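Branched-chain-amino-acid aminotransferase (PDB 6THQ) probably transfers amino groups between leucine, isoleucine or valine and 2-oxoglutarate, using pyridoxal 5'-phosphate as cofactor. Local coordinates at residues G222-T227 with V258-E263. Sequence-based numbering, arbitrary orientation.
With PY5 (2-[O-phosphonopyridoxyl]-amino-pentanoic acid), chain E; PLP (pyridoxal-5'-phosphate), chain D.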
loop_
_atom_site.group_PDB
_atom_site.type_symbol
_atom_site.label_atom_id
_atom_site.label_comp_id
_atom_site.label_asym_id
_atom_site.label_seq_id
_atom_site.Cartn_x
_atom_site.Cartn_y
_atom_site.Cartn_z
ATOM N N GLY A 222 3.571 16.860 -8.402
ATOM C CA GLY A 222 3.977 16.341 -9.692
ATOM C C GLY A 222 5.050 17.231 -10.343
ATOM O O GLY A 222 5.022 18.489 -10.215
ATOM N N ILE A 223 5.993 16.606 -11.042
ATOM C CA ILE A 223 7.025 17.378 -11.696
ATOM C C ILE A 223 6.449 17.941 -13.035
ATOM O O ILE A 223 6.882 19.002 -13.502
ATOM C CB ILE A 223 8.238 16.498 -11.937
ATOM C CG1 ILE A 223 8.788 15.857 -10.645
ATOM C CG2 ILE A 223 9.186 17.144 -12.914
ATOM C CD1 ILE A 223 9.936 16.389 -9.892
ATOM N N THR A 224 5.467 17.279 -13.644
ATOM C CA THR A 224 4.805 17.869 -14.765
ATOM C C THR A 224 4.024 19.104 -14.368
ATOM O O THR A 224 4.068 20.139 -15.054
ATOM C CB THR A 224 3.856 16.896 -15.417
ATOM O OG1 THR A 224 4.571 15.673 -15.593
ATOM C CG2 THR A 224 3.353 17.415 -16.775
ATOM N N ARG A 225 3.298 18.989 -13.259
ATOM C CA ARG A 225 2.563 20.092 -12.647
ATOM C C ARG A 225 3.508 21.298 -12.531
ATOM O O ARG A 225 3.165 22.420 -12.934
ATOM C CB ARG A 225 2.044 19.629 -11.264
ATOM C CG ARG A 225 1.296 20.657 -10.419
ATOM C CD ARG A 225 1.017 20.095 -9.039
ATOM N NE ARG A 225 0.239 21.060 -8.240
ATOM C CZ ARG A 225 0.779 22.057 -7.538
ATOM N NH1 ARG A 225 2.060 22.171 -7.518
ATOM N NH2 ARG A 225 0.038 22.927 -6.860
ATOM N N GLU A 226 4.679 21.074 -11.950
ATOM C CA GLU A 226 5.643 22.134 -11.757
ATOM C C GLU A 226 6.109 22.713 -13.092
ATOM O O GLU A 226 6.166 23.918 -13.260
ATOM C CB GLU A 226 6.810 21.620 -10.943
ATOM C CG GLU A 226 7.648 22.742 -10.324
ATOM C CD GLU A 226 8.988 22.238 -9.815
ATOM O OE1 GLU A 226 8.995 21.122 -9.218
ATOM O OE2 GLU A 226 10.029 22.943 -9.995
ATOM N N THR A 227 6.406 21.831 -14.055
ATOM C CA THR A 227 6.710 22.229 -15.399
ATOM C C THR A 227 5.648 23.145 -15.966
ATOM O O THR A 227 5.993 24.183 -16.512
ATOM C CB THR A 227 6.975 20.980 -16.267
ATOM O OG1 THR A 227 8.058 20.299 -15.651
ATOM C CG2 THR A 227 7.351 21.337 -17.676
ATOM N N VAL A 258 -2.248 16.261 -16.289
ATOM C CA VAL A 258 -0.826 16.299 -16.555
ATOM C C VAL A 258 -0.121 15.259 -15.714
ATOM O O VAL A 258 -0.559 14.917 -14.605
ATOM C CB VAL A 258 -0.174 17.695 -16.262
ATOM C CG1 VAL A 258 -0.963 18.826 -16.909
ATOM C CG2 VAL A 258 -0.018 17.918 -14.742
ATOM N N GLY A 259 0.978 14.750 -16.242
ATOM C CA GLY A 259 1.752 13.747 -15.537
ATOM C C GLY A 259 2.832 13.189 -16.430
ATOM O O GLY A 259 2.767 13.386 -17.638
ATOM N N THR A 260 3.820 12.514 -15.839
ATOM C CA THR A 260 4.879 11.982 -16.623
ATOM C C THR A 260 4.361 11.081 -17.766
ATOM O O THR A 260 4.618 11.321 -18.972
ATOM C CB THR A 260 5.926 11.312 -15.773
ATOM O OG1 THR A 260 6.474 12.318 -14.912
ATOM C CG2 THR A 260 7.063 10.771 -16.688
ATOM N N ALA A 261 3.620 10.054 -17.401
ATOM C CA ALA A 261 3.019 9.147 -18.370
ATOM C C ALA A 261 1.972 9.863 -19.186
ATOM O O ALA A 261 1.921 9.684 -20.416
ATOM C CB ALA A 261 2.347 7.967 -17.646
ATOM N N ALA A 262 1.112 10.644 -18.505
ATOM C CA ALA A 262 -0.025 11.246 -19.140
ATOM C C ALA A 262 0.330 12.404 -20.071
ATOM O O ALA A 262 -0.512 12.828 -20.897
ATOM C CB ALA A 262 -0.966 11.774 -18.081
ATOM N N GLU A 263 1.508 12.972 -19.866
ATOM C CA GLU A 263 1.886 14.214 -20.585
ATOM C C GLU A 263 0.895 15.364 -20.319
ATOM O O GLU A 263 0.554 15.620 -19.169
ATOM C CB GLU A 263 2.051 13.914 -22.077
ATOM C CG GLU A 263 3.163 12.875 -22.272
ATOM C CD GLU A 263 3.384 12.457 -23.708
ATOM O OE1 GLU A 263 2.405 12.414 -24.513
ATOM O OE2 GLU A 263 4.547 12.167 -24.012
HETATM N N1 PY5 E . -0.827 12.173 -9.278
HETATM C C2 PY5 E . -0.709 10.819 -9.246
HETATM C C2A PY5 E . -1.652 10.022 -8.384
HETATM C C3 PY5 E . 0.292 10.150 -10.148
HETATM O O3 PY5 E . 0.428 8.785 -10.208
HETATM C C4 PY5 E . 1.154 11.037 -11.006
HETATM C C4A PY5 E . 2.200 10.466 -11.961
HETATM C C5 PY5 E . 0.931 12.501 -10.896
HETATM C C6 PY5 E . -0.045 12.973 -10.024
HETATM C C5A PY5 E . 1.785 13.448 -11.736
HETATM O O4P PY5 E . 3.163 13.257 -11.384
HETATM P P PY5 E . 4.406 13.652 -12.331
HETATM O O1P PY5 E . 4.571 12.461 -13.239
HETATM O O2P PY5 E . 3.915 14.824 -13.131
HETATM O O3P PY5 E . 5.528 13.918 -11.337
HETATM N N PY5 E . 2.560 9.198 -11.380
HETATM C CA PY5 E . 2.560 8.044 -12.245
HETATM C C PY5 E . 3.418 8.515 -13.408
HETATM O O PY5 E . 4.547 8.097 -13.169
HETATM C CB PY5 E . 1.168 7.374 -12.435
HETATM C CG PY5 E . 1.208 5.896 -12.022
HETATM C CD PY5 E . 1.552 5.083 -13.272
HETATM O OXT PY5 E . 3.121 9.255 -14.404
HETATM N N1 PLP D . -0.217 11.866 -9.243
HETATM C C2 PLP D . 0.100 10.588 -8.945
HETATM C C2A PLP D . -0.831 9.885 -8.015
HETATM C C3 PLP D . 1.276 9.927 -9.596
HETATM O O3 PLP D . 1.653 8.629 -9.373
HETATM C C4 PLP D . 2.093 10.754 -10.534
HETATM C C4A PLP D . 3.321 10.153 -11.205
HETATM C C5 PLP D . 1.622 12.157 -10.741
HETATM C C6 PLP D . 0.487 12.626 -10.082
HETATM C C5A PLP D . 2.331 13.111 -11.677
HETATM O O4P PLP D . 3.604 13.429 -11.162
HETATM P P PLP D . 4.763 13.686 -12.230
HETATM O O1P PLP D . 4.712 12.410 -13.035
HETATM O O2P PLP D . 4.317 14.882 -13.017
HETATM O O3P PLP D . 5.960 13.902 -11.339
#
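Thr224, in the first turn of helix 223-234, meets Val258 and Gly259 at the end of strand 254-259, and the direct contact is almost wholly van der Waals. The methyl of Thr224 does the touching: CG2 lies 3.6 Å from CB of Val258, the two side chains passing each other in opposite directions. Val258 CG2 reaches instead toward the backbone of the following residue, 3.8 Å from N of Arg225. Arg225 itself extends away, with its aliphatic chain fully extended, to a salt bridge with Glu241. Thr224 OG1 comes within 3.3 Å of N of Thr260, at too poor an angle for a bond, and both atoms are directed to the cofactor phosphate.

The polar bonding runs through that phosphate, a worked example of an anion held at a helix N-terminus. Pyridoxal 5'-phosphate and a phosphopyridoxyl adduct of an amino acid are modelled as overlapping alternative occupants, their phosphates nearly superimposed, and each non-ester oxygen has a backbone donor. Ile223 N, just after the N-cap Gly222, gives O3P of pyridoxal 5'-phosphate an almost straight bond (2.7 Å, 177°). Thr224 N serves O2P, and Thr260 N reaches O1P of the same cofactor from the opposing segment at 2.9 Å. This is the phosphate cup of class-IV aminotransferases, where the helix dipole would add to the attraction; Arg66 also hydrogen-bonds the cofactor.

The threonine hydroxyls can add to two of these grips, though each proton has another acceptor within reach. In Thr224, chi1 of -48° sets OG1 beside its own backbone N, and both lie close to O2P; Thr260 repeats the pattern on O1P. Beyond the phosphate, the next backbone donor, Ala261 N, bonds the carboxylate OXT of the adduct's amino-acid portion, 3.1 Å away at 172°.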